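Local coordinates for protein glucosamine kinase (Streptacidiphilus jiangxiensis, PDB 6HWJ) that catalyses the magnesium- and ATP-dependent phosphorylation of D-glucosamine to D-glucosamine 6-phosphate, with weaker activity on glucose, at residues E81-A86 and L180-V185; A280-E285 and L397-R402. All coordinates share one frame; numbering follows the deposited sequence.

Contact 1: residues E81-A86 and L180-V185; sequences EHLVAA and LLASVV
Leu83 CD2 lies 3.7 Å from Ala182 CB, and the same methyl is 4.1 Å from Val184 CG2, so a single branch of the leucine spans two residues of the strand that point to the same side of the sheet. One helical residue on, Val84 CG2 comes within 4.0 Å of Val184 CG1. Val184 therefore divides its two methyls between successive residues of the helix, CG2 going to Leu83 and CG1 to Val84. The leucine reaches this far because its CG stands opposite the backbone N (chi1 176°), which extends the branch toward the strand, where it runs past Val184 in the reverse sense. The side chains of Val84 and Val184 meet at a slant. The three pairs are purely apolar; no hydrogen bond joins the segments, and all four participating residues are buried.

The arrangement is a helix laid across one face of an antiparallel six-stranded sheet: helix 79-88 and strand 179-186 are represented here by short segments whose axes approach to 10.0 Å at an angle of 75°. Ser183, between the two contacting strand residues, directs its CB away from the helix.

In the next shell, Leu83 and Val84 also touch Val132 of the adjoining strand 130-134, while Val84 and Val184 both meet Trp167 on the other neighbour, strand 166-172. Ala182 itself belongs to a classic beta bulge, in which it and Leu181 both face Leu170 of that same strand 166-172. Earlier in the helix, Glu81 OE2 accepts a hydrogen bond from Gly111 N.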
ATOM      1  N   GLU A  81     -13.129  15.420  13.515  1.00 28.20           N
ATOM      2  CA  GLU A  81     -13.383  15.302  14.942  1.00 30.35           C
ATOM      3  C   GLU A  81     -14.674  14.563  15.219  1.00 26.99           C
ATOM      4  O   GLU A  81     -14.721  13.700  16.105  1.00 27.07           O
ATOM      5  CB  GLU A  81     -13.417  16.726  15.532  1.00 34.59           C
ATOM      6  CG  GLU A  81     -13.600  16.847  16.970  1.00 44.08           C
ATOM      7  CD  GLU A  81     -13.531  18.319  17.392  1.00 49.59           C
ATOM      8  OE1 GLU A  81     -14.487  18.790  18.040  1.00 51.16           O
ATOM      9  OE2 GLU A  81     -12.530  18.986  17.030  1.00 43.93           O
ATOM     10  N   HIS A  82     -15.746  14.896  14.483  1.00 26.86           N
ATOM     11  CA  HIS A  82     -17.028  14.245  14.727  1.00 27.61           C
ATOM     12  C   HIS A  82     -17.033  12.795  14.248  1.00 26.82           C
ATOM     13  O   HIS A  82     -17.739  11.954  14.818  1.00 29.10           O
ATOM     14  CB  HIS A  82     -18.151  15.032  14.059  1.00 30.61           C
ATOM     15  CG  HIS A  82     -18.570  16.240  14.841  1.00 31.90           C
ATOM     16  ND1 HIS A  82     -17.741  17.332  15.020  1.00 34.00           N
ATOM     17  CD2 HIS A  82     -19.694  16.502  15.554  1.00 34.19           C
ATOM     18  CE1 HIS A  82     -18.347  18.224  15.786  1.00 33.05           C
ATOM     19  NE2 HIS A  82     -19.529  17.741  16.130  1.00 33.86           N
ATOM     20  N   LEU A  83     -16.267  12.478  13.213  1.00 25.92           N
ATOM     21  CA  LEU A  83     -16.130  11.073  12.836  1.00 28.74           C
ATOM     22  C   LEU A  83     -15.441  10.287  13.950  1.00 25.71           C
ATOM     23  O   LEU A  83     -15.879   9.188  14.309  1.00 26.70           O
ATOM     24  CB  LEU A  83     -15.355  10.949  11.531  1.00 25.15           C
ATOM     25  CG  LEU A  83     -15.081   9.490  11.101  1.00 28.03           C
ATOM     26  CD1 LEU A  83     -16.363   8.812  10.676  1.00 28.90           C
ATOM     27  CD2 LEU A  83     -14.064   9.437   9.982  1.00 27.13           C
ATOM     28  N   VAL A  84     -14.378  10.841  14.513  1.00 25.92           N
ATOM     29  CA  VAL A  84     -13.686  10.170  15.608  1.00 26.15           C
ATOM     30  C   VAL A  84     -14.620   9.996  16.802  1.00 30.30           C
ATOM     31  O   VAL A  84     -14.648   8.938  17.431  1.00 31.88           O
ATOM     32  CB  VAL A  84     -12.422  10.945  15.986  1.00 30.98           C
ATOM     33  CG1 VAL A  84     -11.774  10.337  17.216  1.00 29.52           C
ATOM     34  CG2 VAL A  84     -11.450  10.938  14.797  1.00 32.01           C
ATOM     35  N   ALA A  85     -15.438  11.009  17.097  1.00 30.27           N
ATOM     36  CA  ALA A  85     -16.364  10.898  18.221  1.00 33.74           C
ATOM     37  C   ALA A  85     -17.388   9.799  17.979  1.00 35.09           C
ATOM     38  O   ALA A  85     -17.727   9.049  18.900  1.00 36.76           O
ATOM     39  CB  ALA A  85     -17.055  12.249  18.473  1.00 34.64           C
ATOM     40  N   ALA A  86     -17.879   9.671  16.739  1.00 31.48           N
ATOM     41  CA  ALA A  86     -18.824   8.608  16.435  1.00 34.06           C
ATOM     42  C   ALA A  86     -18.197   7.229  16.611  1.00 37.10           C
ATOM     43  O   ALA A  86     -18.909   6.256  16.875  1.00 35.80           O
ATOM     44  CB  ALA A  86     -19.355   8.744  15.007  1.00 32.57           C
ATOM     45  N   LEU A 180     -14.321   1.416   1.297  1.00 26.40           N
ATOM     46  CA  LEU A 180     -13.694   2.290   2.276  1.00 26.49           C
ATOM     47  C   LEU A 180     -14.075   3.738   2.020  1.00 27.26           C
ATOM     48  O   LEU A 180     -13.907   4.250   0.908  1.00 28.56           O
ATOM     49  CB  LEU A 180     -12.180   2.146   2.218  1.00 26.95           C
ATOM     50  CG  LEU A 180     -11.342   3.154   3.013  1.00 32.58           C
ATOM     51  CD1 LEU A 180     -11.560   3.011   4.513  1.00 29.18           C
ATOM     52  CD2 LEU A 180      -9.866   2.991   2.701  1.00 34.88           C
ATOM     53  N   LEU A 181     -14.562   4.401   3.068  1.00 24.40           N
ATOM     54  CA  LEU A 181     -14.873   5.822   3.016  1.00 24.53           C
ATOM     55  C   LEU A 181     -13.931   6.645   3.877  1.00 26.96           C
ATOM     56  O   LEU A 181     -13.602   7.773   3.488  1.00 25.85           O
ATOM     57  CB  LEU A 181     -16.306   6.066   3.478  1.00 25.06           C
ATOM     58  CG  LEU A 181     -17.412   5.280   2.772  1.00 27.89           C
ATOM     59  CD1 LEU A 181     -18.785   5.684   3.341  1.00 30.29           C
ATOM     60  CD2 LEU A 181     -17.364   5.482   1.278  1.00 29.34           C
ATOM     61  N   ALA A 182     -13.486   6.092   5.010  1.00 25.18           N
ATOM     62  CA  ALA A 182     -12.580   6.790   5.920  1.00 25.17           C
ATOM     63  C   ALA A 182     -11.913   5.787   6.846  1.00 25.12           C
ATOM     64  O   ALA A 182     -12.538   4.821   7.284  1.00 24.17           O
ATOM     65  CB  ALA A 182     -13.301   7.845   6.763  1.00 24.39           C
ATOM     66  N   SER A 183     -10.648   6.040   7.161  1.00 25.06           N
ATOM     67  CA  SER A 183      -9.911   5.289   8.158  1.00 24.52           C
ATOM     68  C   SER A 183      -9.378   6.259   9.203  1.00 24.99           C
ATOM     69  O   SER A 183      -9.087   7.426   8.905  1.00 27.16           O
ATOM     70  CB  SER A 183      -8.757   4.507   7.529  1.00 29.95           C
ATOM     71  OG  SER A 183      -7.879   5.382   6.850  1.00 29.56           O
ATOM     72  N   VAL A 184      -9.272   5.768  10.437  1.00 22.21           N
ATOM     73  CA  VAL A 184      -8.698   6.507  11.555  1.00 24.75           C
ATOM     74  C   VAL A 184      -7.665   5.599  12.204  1.00 22.62           C
ATOM     75  O   VAL A 184      -7.992   4.497  12.651  1.00 24.25           O
ATOM     76  CB  VAL A 184      -9.762   6.932  12.565  1.00 24.71           C
ATOM     77  CG1 VAL A 184      -9.189   7.882  13.595  1.00 25.00           C
ATOM     78  CG2 VAL A 184     -10.946   7.581  11.846  1.00 26.01           C
ATOM     79  N   VAL A 185      -6.409   6.046  12.223  1.00 23.41           N
ATOM     80  CA  VAL A 185      -5.315   5.287  12.804  1.00 23.59           C
ATOM     81  C   VAL A 185      -4.456   6.235  13.637  1.00 25.87           C
ATOM     82  O   VAL A 185      -4.531   7.459  13.511  1.00 24.23           O
ATOM     83  CB  VAL A 185      -4.442   4.577  11.737  1.00 24.02           C
ATOM     84  CG1 VAL A 185      -5.289   3.705  10.828  1.00 24.68           C
ATOM     85  CG2 VAL A 185      -3.682   5.639  10.935  1.00 21.78           C
TER

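Contact 2: residues A280-E285 and L397-R402; sequences ADVYAE and LLTPLR
Tyr283 and Pro400 mark the nearest backbone approach, their CA atoms 5.6 Å apart, where the C-terminal end of helix 266-284 meets the beginning of helix 398-416. The motif is a helix-helix crossing in the largely helical part of the kinase: the axes of the short helical segments come within 9.1 Å and their N-to-C directions differ by 128°, an inclined, broadly antiparallel arrangement. Pro400, which has no N-H to give, sits near the start of the second helix, and the bonds Leu401 N to Leu397 O and Arg402 N to Leu398 O do not need one from it.

The CB of Val282 points toward the second helix. Its CG1, set opposite the backbone N (chi1 166°), sits against the proline's backbone as well as its ring, 3.7 Å from Pro400 CA and 3.8 Å from Pro400 CB. The same methyl meets Thr399 CG2 at 4.0 Å, so one valine branch bridges two consecutive residues. Thr399 uses its methyl rather than OG1 for this touch and forms the exposed margin of the interface.

Beside the valine, Tyr283 takes a different course: its CB does not aim at the partner helix, but the ring swings nearer, its CG lying opposite the carbonyl carbon (chi1 -67°). The Tyr283 side chain also touches Met253, Arg254 and Leu257 of helix 243-263, and Tyr403, Ala404 and Val407 of helix 398-416, which places it where three helices meet. Arg402 turns from the interface and forms salt bridges with Glu406 and Asp347. Within the pair of segments, the ring of Tyr283 offers its edge to a backbone carbonyl, CE1 lying 3.4 Å from Pro400 O with the oxygen near the ring plane.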
ATOM      1  N   ALA A 280      12.759 -15.421 -19.259  1.00 38.01           N
ATOM      2  CA  ALA A 280      11.592 -16.051 -19.865  1.00 41.61           C
ATOM      3  C   ALA A 280      11.542 -17.545 -19.560  1.00 43.59           C
ATOM      4  O   ALA A 280      10.461 -18.100 -19.315  1.00 44.45           O
ATOM      5  CB  ALA A 280      11.604 -15.817 -21.378  1.00 43.48           C
ATOM      6  N   ASP A 281      12.695 -18.215 -19.575  1.00 45.11           N
ATOM      7  CA  ASP A 281      12.724 -19.629 -19.209  1.00 50.13           C
ATOM      8  C   ASP A 281      12.132 -19.842 -17.819  1.00 45.60           C
ATOM      9  O   ASP A 281      11.361 -20.784 -17.600  1.00 42.14           O
ATOM     10  CB  ASP A 281      14.153 -20.164 -19.255  1.00 58.13           C
ATOM     11  CG  ASP A 281      14.576 -20.600 -20.645  1.00 69.07           C
ATOM     12  OD1 ASP A 281      13.723 -20.616 -21.564  1.00 71.83           O
ATOM     13  OD2 ASP A 281      15.772 -20.931 -20.813  1.00 72.05           O
ATOM     14  N   VAL A 282      12.476 -18.971 -16.867  1.00 41.86           N
ATOM     15  CA  VAL A 282      11.971 -19.125 -15.510  1.00 42.65           C
ATOM     16  C   VAL A 282      10.480 -18.830 -15.454  1.00 43.12           C
ATOM     17  O   VAL A 282       9.729 -19.505 -14.737  1.00 43.34           O
ATOM     18  CB  VAL A 282      12.754 -18.224 -14.542  1.00 41.83           C
ATOM     19  CG1 VAL A 282      12.025 -18.110 -13.226  1.00 40.85           C
ATOM     20  CG2 VAL A 282      14.149 -18.775 -14.324  1.00 43.85           C
ATOM     21  N   TYR A 283      10.022 -17.816 -16.198  1.00 41.67           N
ATOM     22  CA  TYR A 283       8.590 -17.533 -16.216  1.00 43.38           C
ATOM     23  C   TYR A 283       7.799 -18.733 -16.725  1.00 49.23           C
ATOM     24  O   TYR A 283       6.642 -18.927 -16.332  1.00 51.61           O
ATOM     25  CB  TYR A 283       8.289 -16.309 -17.081  1.00 38.90           C
ATOM     26  CG  TYR A 283       8.825 -15.007 -16.550  1.00 32.32           C
ATOM     27  CD1 TYR A 283       9.224 -14.881 -15.235  1.00 33.14           C
ATOM     28  CD2 TYR A 283       8.920 -13.887 -17.379  1.00 34.19           C
ATOM     29  CE1 TYR A 283       9.717 -13.674 -14.739  1.00 31.00           C
ATOM     30  CE2 TYR A 283       9.402 -12.676 -16.895  1.00 33.11           C
ATOM     31  CZ  TYR A 283       9.805 -12.584 -15.574  1.00 31.77           C
ATOM     32  OH  TYR A 283      10.276 -11.376 -15.079  1.00 33.98           O
ATOM     33  N   ALA A 284       8.419 -19.555 -17.576  1.00 50.49           N
ATOM     34  CA  ALA A 284       7.710 -20.673 -18.193  1.00 55.70           C
ATOM     35  C   ALA A 284       7.271 -21.706 -17.160  1.00 59.21           C
ATOM     36  O   ALA A 284       6.250 -22.372 -17.344  1.00 62.31           O
ATOM     37  CB  ALA A 284       8.596 -21.329 -19.251  1.00 52.31           C
ATOM     38  N   GLU A 285       8.014 -21.847 -16.072  1.00 60.09           N
ATOM     39  CA  GLU A 285       7.691 -22.847 -15.069  1.00 64.60           C
ATOM     40  C   GLU A 285       6.500 -22.458 -14.205  1.00 56.27           C
ATOM     41  O   GLU A 285       6.077 -23.257 -13.366  1.00 51.33           O
ATOM     42  CB  GLU A 285       8.918 -23.110 -14.189  1.00 75.20           C
ATOM     43  CG  GLU A 285      10.107 -23.679 -14.959  1.00 85.92           C
ATOM     44  CD  GLU A 285       9.798 -25.014 -15.620  1.00 95.20           C
ATOM     45  OE1 GLU A 285       9.103 -25.845 -14.995  1.00 97.66           O
ATOM     46  OE2 GLU A 285      10.243 -25.228 -16.767  1.00 98.97           O
ATOM     47  N   LEU A 397       7.772 -19.833  -5.967  1.00 34.13           N
ATOM     48  CA  LEU A 397       7.500 -18.566  -6.631  1.00 31.95           C
ATOM     49  C   LEU A 397       8.604 -17.546  -6.446  1.00 33.37           C
ATOM     50  O   LEU A 397       8.560 -16.497  -7.091  1.00 31.33           O
ATOM     51  CB  LEU A 397       6.192 -17.984  -6.114  1.00 33.60           C
ATOM     52  CG  LEU A 397       4.916 -18.705  -6.528  1.00 33.88           C
ATOM     53  CD1 LEU A 397       3.759 -18.303  -5.647  1.00 34.85           C
ATOM     54  CD2 LEU A 397       4.614 -18.388  -7.980  1.00 36.30           C
ATOM     55  N   LEU A 398       9.589 -17.813  -5.575  1.00 32.95           N
ATOM     56  CA  LEU A 398      10.570 -16.783  -5.255  1.00 32.31           C
ATOM     57  C   LEU A 398      11.296 -16.295  -6.504  1.00 32.56           C
ATOM     58  O   LEU A 398      11.348 -15.096  -6.775  1.00 31.74           O
ATOM     59  CB  LEU A 398      11.576 -17.311  -4.232  1.00 35.46           C
ATOM     60  CG  LEU A 398      11.119 -17.334  -2.777  1.00 36.35           C
ATOM     61  CD1 LEU A 398      12.255 -17.779  -1.864  1.00 39.49           C
ATOM     62  CD2 LEU A 398      10.607 -15.959  -2.381  1.00 35.90           C
ATOM     63  N   THR A 399      11.877 -17.210  -7.282  1.00 31.87           N
ATOM     64  CA  THR A 399      12.687 -16.752  -8.413  1.00 34.27           C
ATOM     65  C   THR A 399      11.846 -16.064  -9.484  1.00 32.30           C
ATOM     66  O   THR A 399      12.184 -14.938  -9.872  1.00 31.74           O
ATOM     67  CB  THR A 399      13.491 -17.910  -8.982  1.00 35.94           C
ATOM     68  OG1 THR A 399      14.289 -18.475  -7.933  1.00 39.66           O
ATOM     69  CG2 THR A 399      14.416 -17.421 -10.113  1.00 34.13           C
ATOM     70  N   PRO A 400      10.772 -16.661 -10.016  1.00 34.24           N
ATOM     71  CA  PRO A 400      10.010 -15.939 -11.052  1.00 29.60           C
ATOM     72  C   PRO A 400       9.477 -14.592 -10.593  1.00 29.46           C
ATOM     73  O   PRO A 400       9.551 -13.624 -11.356  1.00 30.37           O
ATOM     74  CB  PRO A 400       8.887 -16.919 -11.420  1.00 30.85           C
ATOM     75  CG  PRO A 400       8.849 -17.946 -10.336  1.00 34.50           C
ATOM     76  CD  PRO A 400      10.265 -18.021  -9.788  1.00 34.36           C
ATOM     77  N   LEU A 401       8.920 -14.491  -9.374  1.00 28.15           N
ATOM     78  CA  LEU A 401       8.374 -13.214  -8.929  1.00 29.16           C
ATOM     79  C   LEU A 401       9.477 -12.198  -8.646  1.00 28.83           C
ATOM     80  O   LEU A 401       9.294 -10.993  -8.876  1.00 30.15           O
ATOM     81  CB  LEU A 401       7.509 -13.411  -7.694  1.00 27.20           C
ATOM     82  CG  LEU A 401       6.198 -14.176  -7.837  1.00 32.67           C
ATOM     83  CD1 LEU A 401       5.378 -14.071  -6.543  1.00 31.84           C
ATOM     84  CD2 LEU A 401       5.383 -13.672  -9.030  1.00 37.89           C
ATOM     85  N   ARG A 402      10.629 -12.647  -8.149  1.00 28.70           N
ATOM     86  CA  ARG A 402      11.726 -11.711  -7.922  1.00 30.36           C
ATOM     87  C   ARG A 402      12.225 -11.134  -9.241  1.00 30.10           C
ATOM     88  O   ARG A 402      12.411  -9.918  -9.368  1.00 30.92           O
ATOM     89  CB  ARG A 402      12.857 -12.390  -7.152  1.00 30.44           C
ATOM     90  CG  ARG A 402      14.090 -11.525  -6.985  1.00 32.86           C
ATOM     91  CD  ARG A 402      13.799 -10.240  -6.176  1.00 32.78           C
ATOM     92  NE  ARG A 402      14.984  -9.391  -6.114  1.00 30.78           N
ATOM     93  CZ  ARG A 402      15.968  -9.544  -5.225  1.00 32.99           C
ATOM     94  NH1 ARG A 402      17.022  -8.747  -5.266  1.00 33.14           N
ATOM     95  NH2 ARG A 402      15.885 -10.480  -4.292  1.00 31.78           N
TER

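In the fold
Contacts 1 and 2 lie on opposite sides of the chain's centre, with their own centres 42 Å apart and nearest atoms about 25 Å apart, so neither touches the other. They follow in series along the sequence, contact 1 in a beta-sheet region and contact 2 among helices. Contact 1 lies near the probable ATP site, whereas contact 2 is farther from the sugar site. The side chain of Ala182 is about 6 Å from that of Lys133, an inferred ATP-binding residue, and that of Val184 about 8 Å from inferred ATP-binding Ala186. In contact 2, the side chain of Tyr283 is about 11 Å from that of Glu409, which binds D-glucosamine and lies on helix 398-416.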